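Local structure of alginate lyase, family PL7 (Zobellia galactanivorans, 4BE3) at residues Ile123-Phe128 against Gly134-Asn139; Tyr199-Phe202 against Lys208-Lys211. The protein is an exolytic alginate lyase of family PL7, which probably cleaves the mannuronate-containing chains of alginate by beta-elimination. One frame throughout, in Å; residues are numbered along the deposited sequence.

Both contacts are antiparallel beta hairpins, and they follow one another along the chain without nesting or crossing. Interaction 1 comes first: Ile123-Phe128 meets Gly134-Asn139 across a five-residue connection, pairing strands 121-126 and 133-141 in the sheet several of whose other strands line the tartrate pocket. Interaction 2 follows about sixty residues later, where Tyr199-Phe202 meets Lys208-Lys211 and strand 210-215 forms an outermost strand of the second sheet. The centres of the two lie about 14 Å apart. Side chains bridge them, Trp138 lying against Leu200 and Ile123 against Phe202, so the two hairpins face each other across the core of the beta-jelly roll.

Interaction 1 (Ile123-Phe128 against Gly134-Asn139); sequences IFYKKF and GSVFWN
The rings of Phe124 and Phe137 lie nearly parallel, with planes at 20° and centroids 4.7 Å apart, but are displaced sidelong, with little of one ring above the other. CE1 of Phe137 sits over one face of the Phe124 ring, though the exact closeness is doubtful, while CB of Phe124 lies over a face of the Phe137 ring, 3.6 Å from its centroid, in a CH-pi contact. Phe137 gets there with CG between its backbone N and carbonyl carbon (chi1 47°), which brings the ring over its neighbour's CB. At the edge of the Phe137 ring, in its plane, lies CD of the extended Lys126 side chain, and the amide of Asn139 meets Phe124 obliquely, ND2 3.4 Å from CE1. With an alanine in place of Phe124, which keeps only the CB, Phe137 would probably lose the ring that lies against it and the Asn139 amide its aromatic neighbour, opening a gap in this layer.

On the opposite face of the sheet, CG2 of Val136 comes to the edge of the Tyr125 ring, 4.0 Å from CD2, and CG1 of Ile123 touches CB of Trp138. Two hydrogen-bonded pairs hold the arms of this antiparallel beta hairpin: Phe124 N to Phe137 O is almost straight (175°), and Lys126 exchanges bonds with Ser135. A water 3.0 Å from Lys126 O donates to that oxygen and also bonds Ser135 OG, which has a second partner in Tyr161 N.

Polar ends are anchored farther off, Tyr125 OH on Ile181 O and Asn139 on Ser155 and Asp153. Strand 104-112 flanks strand 121-126, touching Phe124 through Ser104 and Val106, while the Ile123, Val136 and Trp138 face packs on strands 187-194 and 197-203 of the other sheet.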
loop_
_atom_site.group_PDB
_atom_site.type_symbol
_atom_site.label_atom_id
_atom_site.label_comp_id
_atom_site.label_asym_id
_atom_site.label_seq_id
_atom_site.Cartn_x
_atom_site.Cartn_y
_atom_site.Cartn_z
ATOM N N ILE A 123 19.304 7.793 -3.992
ATOM C CA ILE A 123 20.640 7.341 -3.427
ATOM C C ILE A 123 21.552 7.280 -4.661
ATOM O O ILE A 123 21.307 6.584 -5.666
ATOM C CB ILE A 123 20.502 5.953 -2.795
ATOM C CG1 ILE A 123 19.475 6.058 -1.620
ATOM C CG2 ILE A 123 21.843 5.423 -2.358
ATOM C CD1 ILE A 123 19.160 4.569 -1.080
ATOM N N PHE A 124 22.734 7.946 -4.481
ATOM C CA PHE A 124 23.722 8.022 -5.589
ATOM C C PHE A 124 24.994 7.269 -5.224
ATOM O O PHE A 124 25.390 7.249 -4.040
ATOM C CB PHE A 124 24.184 9.505 -5.666
ATOM C CG PHE A 124 23.184 10.462 -6.251
ATOM C CD1 PHE A 124 22.034 10.914 -5.529
ATOM C CD2 PHE A 124 23.480 11.001 -7.561
ATOM C CE1 PHE A 124 21.154 11.858 -6.081
ATOM C CE2 PHE A 124 22.608 11.994 -8.043
ATOM C CZ PHE A 124 21.475 12.390 -7.377
ATOM N N TYR A 125 25.695 6.848 -6.282
ATOM C CA TYR A 125 27.107 6.410 -6.130
ATOM C C TYR A 125 27.789 7.327 -7.195
ATOM O O TYR A 125 27.354 7.388 -8.346
ATOM C CB TYR A 125 27.250 4.916 -6.499
ATOM C CG TYR A 125 28.737 4.559 -6.608
ATOM C CD1 TYR A 125 29.475 4.780 -7.788
ATOM C CD2 TYR A 125 29.387 4.042 -5.489
ATOM C CE1 TYR A 125 30.817 4.439 -7.821
ATOM C CE2 TYR A 125 30.738 3.628 -5.519
ATOM C CZ TYR A 125 31.418 3.906 -6.691
ATOM O OH TYR A 125 32.796 3.612 -6.702
ATOM N N LYS A 126 28.864 8.043 -6.755
ATOM C CA LYS A 126 29.586 8.933 -7.688
ATOM C C LYS A 126 31.113 8.642 -7.560
ATOM O O LYS A 126 31.636 8.521 -6.414
ATOM C CB LYS A 126 29.272 10.325 -7.241
ATOM C CG LYS A 126 30.109 11.393 -8.118
ATOM C CD LYS A 126 29.602 12.776 -7.678
ATOM C CE LYS A 126 30.579 13.847 -8.319
ATOM N NZ LYS A 126 30.101 15.238 -7.899
ATOM N N LYS A 127 31.796 8.534 -8.708
ATOM C CA LYS A 127 33.249 8.240 -8.579
ATOM C C LYS A 127 33.916 9.029 -9.709
ATOM O O LYS A 127 33.615 8.872 -10.859
ATOM C CB LYS A 127 33.543 6.722 -8.684
ATOM C CG LYS A 127 35.069 6.453 -8.406
ATOM C CD LYS A 127 35.474 5.037 -8.752
ATOM C CE LYS A 127 35.595 4.831 -10.234
ATOM N NZ LYS A 127 36.665 5.754 -10.895
ATOM N N PHE A 128 34.872 9.903 -9.309
ATOM C CA PHE A 128 35.637 10.612 -10.371
ATOM C C PHE A 128 36.528 9.700 -11.181
ATOM O O PHE A 128 36.985 8.631 -10.740
ATOM C CB PHE A 128 36.521 11.657 -9.660
ATOM C CG PHE A 128 35.667 12.796 -9.009
ATOM C CD1 PHE A 128 35.199 13.855 -9.837
ATOM C CD2 PHE A 128 35.316 12.733 -7.652
ATOM C CE1 PHE A 128 34.448 14.899 -9.277
ATOM C CE2 PHE A 128 34.498 13.766 -7.088
ATOM C CZ PHE A 128 34.009 14.841 -7.887
ATOM N N GLY A 134 34.788 5.698 -4.640
ATOM C CA GLY A 134 33.739 6.670 -4.970
ATOM C C GLY A 134 32.967 6.979 -3.653
ATOM O O GLY A 134 33.317 6.475 -2.567
ATOM N N SER A 135 31.878 7.754 -3.780
ATOM C CA SER A 135 31.141 8.186 -2.629
ATOM C C SER A 135 29.694 7.651 -2.850
ATOM O O SER A 135 29.188 7.528 -3.968
ATOM C CB SER A 135 31.024 9.723 -2.607
ATOM O OG SER A 135 32.343 10.324 -2.464
ATOM N N VAL A 136 29.078 7.429 -1.719
ATOM C CA VAL A 136 27.584 7.126 -1.697
ATOM C C VAL A 136 26.957 8.230 -0.909
ATOM O O VAL A 136 27.456 8.619 0.196
ATOM C CB VAL A 136 27.345 5.806 -0.944
ATOM C CG1 VAL A 136 25.773 5.598 -0.774
ATOM C CG2 VAL A 136 27.856 4.620 -1.844
ATOM N N PHE A 137 25.913 8.869 -1.459
ATOM C CA PHE A 137 25.291 9.922 -0.717
ATOM C C PHE A 137 23.803 9.909 -1.093
ATOM O O PHE A 137 23.430 9.187 -2.073
ATOM C CB PHE A 137 25.819 11.348 -1.088
ATOM C CG PHE A 137 25.909 11.625 -2.567
ATOM C CD1 PHE A 137 24.773 12.213 -3.231
ATOM C CD2 PHE A 137 27.168 11.500 -3.231
ATOM C CE1 PHE A 137 24.824 12.628 -4.622
ATOM C CE2 PHE A 137 27.209 11.857 -4.648
ATOM C CZ PHE A 137 26.091 12.423 -5.274
ATOM N N TRP A 138 22.961 10.572 -0.343
ATOM C CA TRP A 138 21.534 10.541 -0.746
ATOM C C TRP A 138 20.967 11.937 -0.753
ATOM O O TRP A 138 21.359 12.753 0.077
ATOM C CB TRP A 138 20.728 9.606 0.181
ATOM C CG TRP A 138 20.638 10.113 1.585
ATOM C CD1 TRP A 138 21.574 9.875 2.593
ATOM C CD2 TRP A 138 19.533 10.872 2.192
ATOM N NE1 TRP A 138 21.118 10.384 3.781
ATOM C CE2 TRP A 138 19.896 11.013 3.602
ATOM C CE3 TRP A 138 18.293 11.377 1.706
ATOM C CZ2 TRP A 138 19.085 11.689 4.544
ATOM C CZ3 TRP A 138 17.477 12.041 2.667
ATOM C CH2 TRP A 138 17.869 12.199 4.018
ATOM N N ASN A 139 20.038 12.211 -1.663
ATOM C CA ASN A 139 19.525 13.607 -1.815
ATOM C C ASN A 139 18.007 13.592 -1.459
ATOM O O ASN A 139 17.304 12.600 -1.826
ATOM C CB ASN A 139 19.535 13.980 -3.280
ATOM C CG ASN A 139 20.940 14.402 -3.714
ATOM O OD1 ASN A 139 21.897 14.063 -3.022
ATOM N ND2 ASN A 139 21.045 15.106 -4.923
HETATM O O HOH W 1 33.519 10.473 -5.092
#

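Interaction 2 (Tyr199-Phe202 against Lys208-Lys211)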
loop_
_atom_site.group_PDB
_atom_site.type_symbol
_atom_site.label_atom_id
_atom_site.label_comp_id
_atom_site.label_asym_id
_atom_site.label_seq_id
_atom_site.Cartn_x
_atom_site.Cartn_y
_atom_site.Cartn_z
ATOM N N TYR A 199 13.364 6.179 7.528
ATOM C CA TYR A 199 14.498 5.741 8.278
ATOM C C TYR A 199 15.421 5.028 7.268
ATOM O O TYR A 199 15.055 3.985 6.605
ATOM C CB TYR A 199 14.050 4.670 9.314
ATOM C CG TYR A 199 13.085 5.242 10.301
ATOM C CD1 TYR A 199 13.546 5.999 11.390
ATOM C CD2 TYR A 199 11.720 5.054 10.127
ATOM C CE1 TYR A 199 12.652 6.579 12.356
ATOM C CE2 TYR A 199 10.783 5.609 11.070
ATOM C CZ TYR A 199 11.287 6.355 12.166
ATOM O OH TYR A 199 10.416 6.907 13.024
ATOM N N LEU A 200 16.673 5.527 7.091
ATOM C CA LEU A 200 17.606 4.933 6.171
ATOM C C LEU A 200 18.694 4.199 6.893
ATOM O O LEU A 200 19.105 4.649 7.995
ATOM C CB LEU A 200 18.277 6.101 5.315
ATOM C CG LEU A 200 17.246 7.008 4.687
ATOM C CD1 LEU A 200 18.160 8.126 3.917
ATOM C CD2 LEU A 200 16.442 6.221 3.633
ATOM N N THR A 201 19.100 3.071 6.263
ATOM C CA THR A 201 20.282 2.373 6.853
ATOM C C THR A 201 21.163 2.058 5.711
ATOM O O THR A 201 20.727 1.380 4.726
ATOM C CB THR A 201 19.860 1.078 7.569
ATOM O OG1 THR A 201 18.845 1.434 8.540
ATOM C CG2 THR A 201 21.069 0.362 8.348
ATOM N N PHE A 202 22.454 2.296 5.864
ATOM C CA PHE A 202 23.432 1.921 4.843
ATOM C C PHE A 202 24.568 1.109 5.438
ATOM O O PHE A 202 25.037 1.491 6.509
ATOM C CB PHE A 202 24.113 3.245 4.308
ATOM C CG PHE A 202 23.163 4.092 3.529
ATOM C CD1 PHE A 202 23.052 3.860 2.141
ATOM C CD2 PHE A 202 22.462 5.097 4.180
ATOM C CE1 PHE A 202 22.248 4.695 1.352
ATOM C CE2 PHE A 202 21.629 5.968 3.423
ATOM C CZ PHE A 202 21.515 5.723 2.001
ATOM N N LYS A 208 31.486 1.736 8.332
ATOM C CA LYS A 208 30.521 1.991 9.388
ATOM C C LYS A 208 29.099 1.906 8.828
ATOM O O LYS A 208 28.828 2.288 7.706
ATOM C CB LYS A 208 30.603 3.425 9.898
ATOM C CG LYS A 208 31.937 3.814 10.575
ATOM C CD LYS A 208 32.291 3.005 11.824
ATOM C CE LYS A 208 33.638 3.464 12.423
ATOM N NZ LYS A 208 33.631 3.169 13.879
ATOM N N THR A 209 28.204 1.343 9.612
ATOM C CA THR A 209 26.747 1.372 9.186
ATOM C C THR A 209 26.234 2.741 9.544
ATOM O O THR A 209 26.425 3.249 10.693
ATOM C CB THR A 209 26.010 0.316 10.038
ATOM O OG1 THR A 209 26.410 -0.963 9.575
ATOM C CG2 THR A 209 24.505 0.453 9.812
ATOM N N ILE A 210 25.555 3.382 8.637
ATOM C CA ILE A 210 25.190 4.755 8.837
ATOM C C ILE A 210 23.665 4.876 8.733
ATOM O O ILE A 210 23.098 4.275 7.786
ATOM C CB ILE A 210 25.675 5.620 7.680
ATOM C CG1 ILE A 210 27.184 5.409 7.313
ATOM C CG2 ILE A 210 25.437 7.102 8.028
ATOM C CD1 ILE A 210 28.042 5.805 8.418
ATOM N N LYS A 211 23.038 5.554 9.671
ATOM C CA LYS A 211 21.541 5.625 9.669
ATOM C C LYS A 211 21.096 7.054 9.587
ATOM O O LYS A 211 21.818 7.967 10.158
ATOM C CB LYS A 211 21.063 5.061 11.023
ATOM C CG LYS A 211 21.212 3.496 11.055
ATOM C CD LYS A 211 20.571 2.945 12.344
ATOM C CE LYS A 211 20.997 1.454 12.333
ATOM N NZ LYS A 211 20.474 0.652 13.472
#
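The side chains of Thr201 and Lys211 run alongside each other in the same direction, from a non-hydrogen-bonded pair of this antiparallel hairpin. The threonine presents OG1 to the lysine chain, 4.0 Å from CG, and its methyl CG2 comes within 4.1 Å of Lys211 CE, so the methylenes of the extended lysine flank it. The Thr201 side chain also slants across that of Thr209, the two CG2 methyls meeting at 3.7 Å. Both threonines place CG2 anti to the backbone N (OG1 at chi1 -55° in Thr201 and -72° in Thr209), which turns a methyl of each toward the other.

Phe202 and Ile210 form the adjoining hydrogen-bonded pair, with side chains on the other face. Their closest side-chain approach is between the two CB atoms, at 4.4 Å. Ile210 O lies in the plane of the Phe202 ring, at its edge, 3.8 Å from CD2. The same oxygen accepts the bond from Phe202 N at 2.8 Å, and Ile210 N returns one to Phe202 O at 2.9 Å. Weaker CA-H...O contacts supplement them, from Lys211 CA to Leu200 O and from Thr209 CA to Phe202 O.

Phe202 turns into the core against Phe212, Tyr189 and Ile123, and Ile210 rests on Trp159, whose NE1 bonds Lys208 O. The chemistry is accordingly two-sided: reciprocal backbone bonds fix the strand pairing, the face of Phe202 and Ile210 is apolar, with Phe202 buried and Ile210 partly open to solvent, and the Thr201 and Lys211 face joins methyl and methylene groups at the more exposed outer side of the sheet.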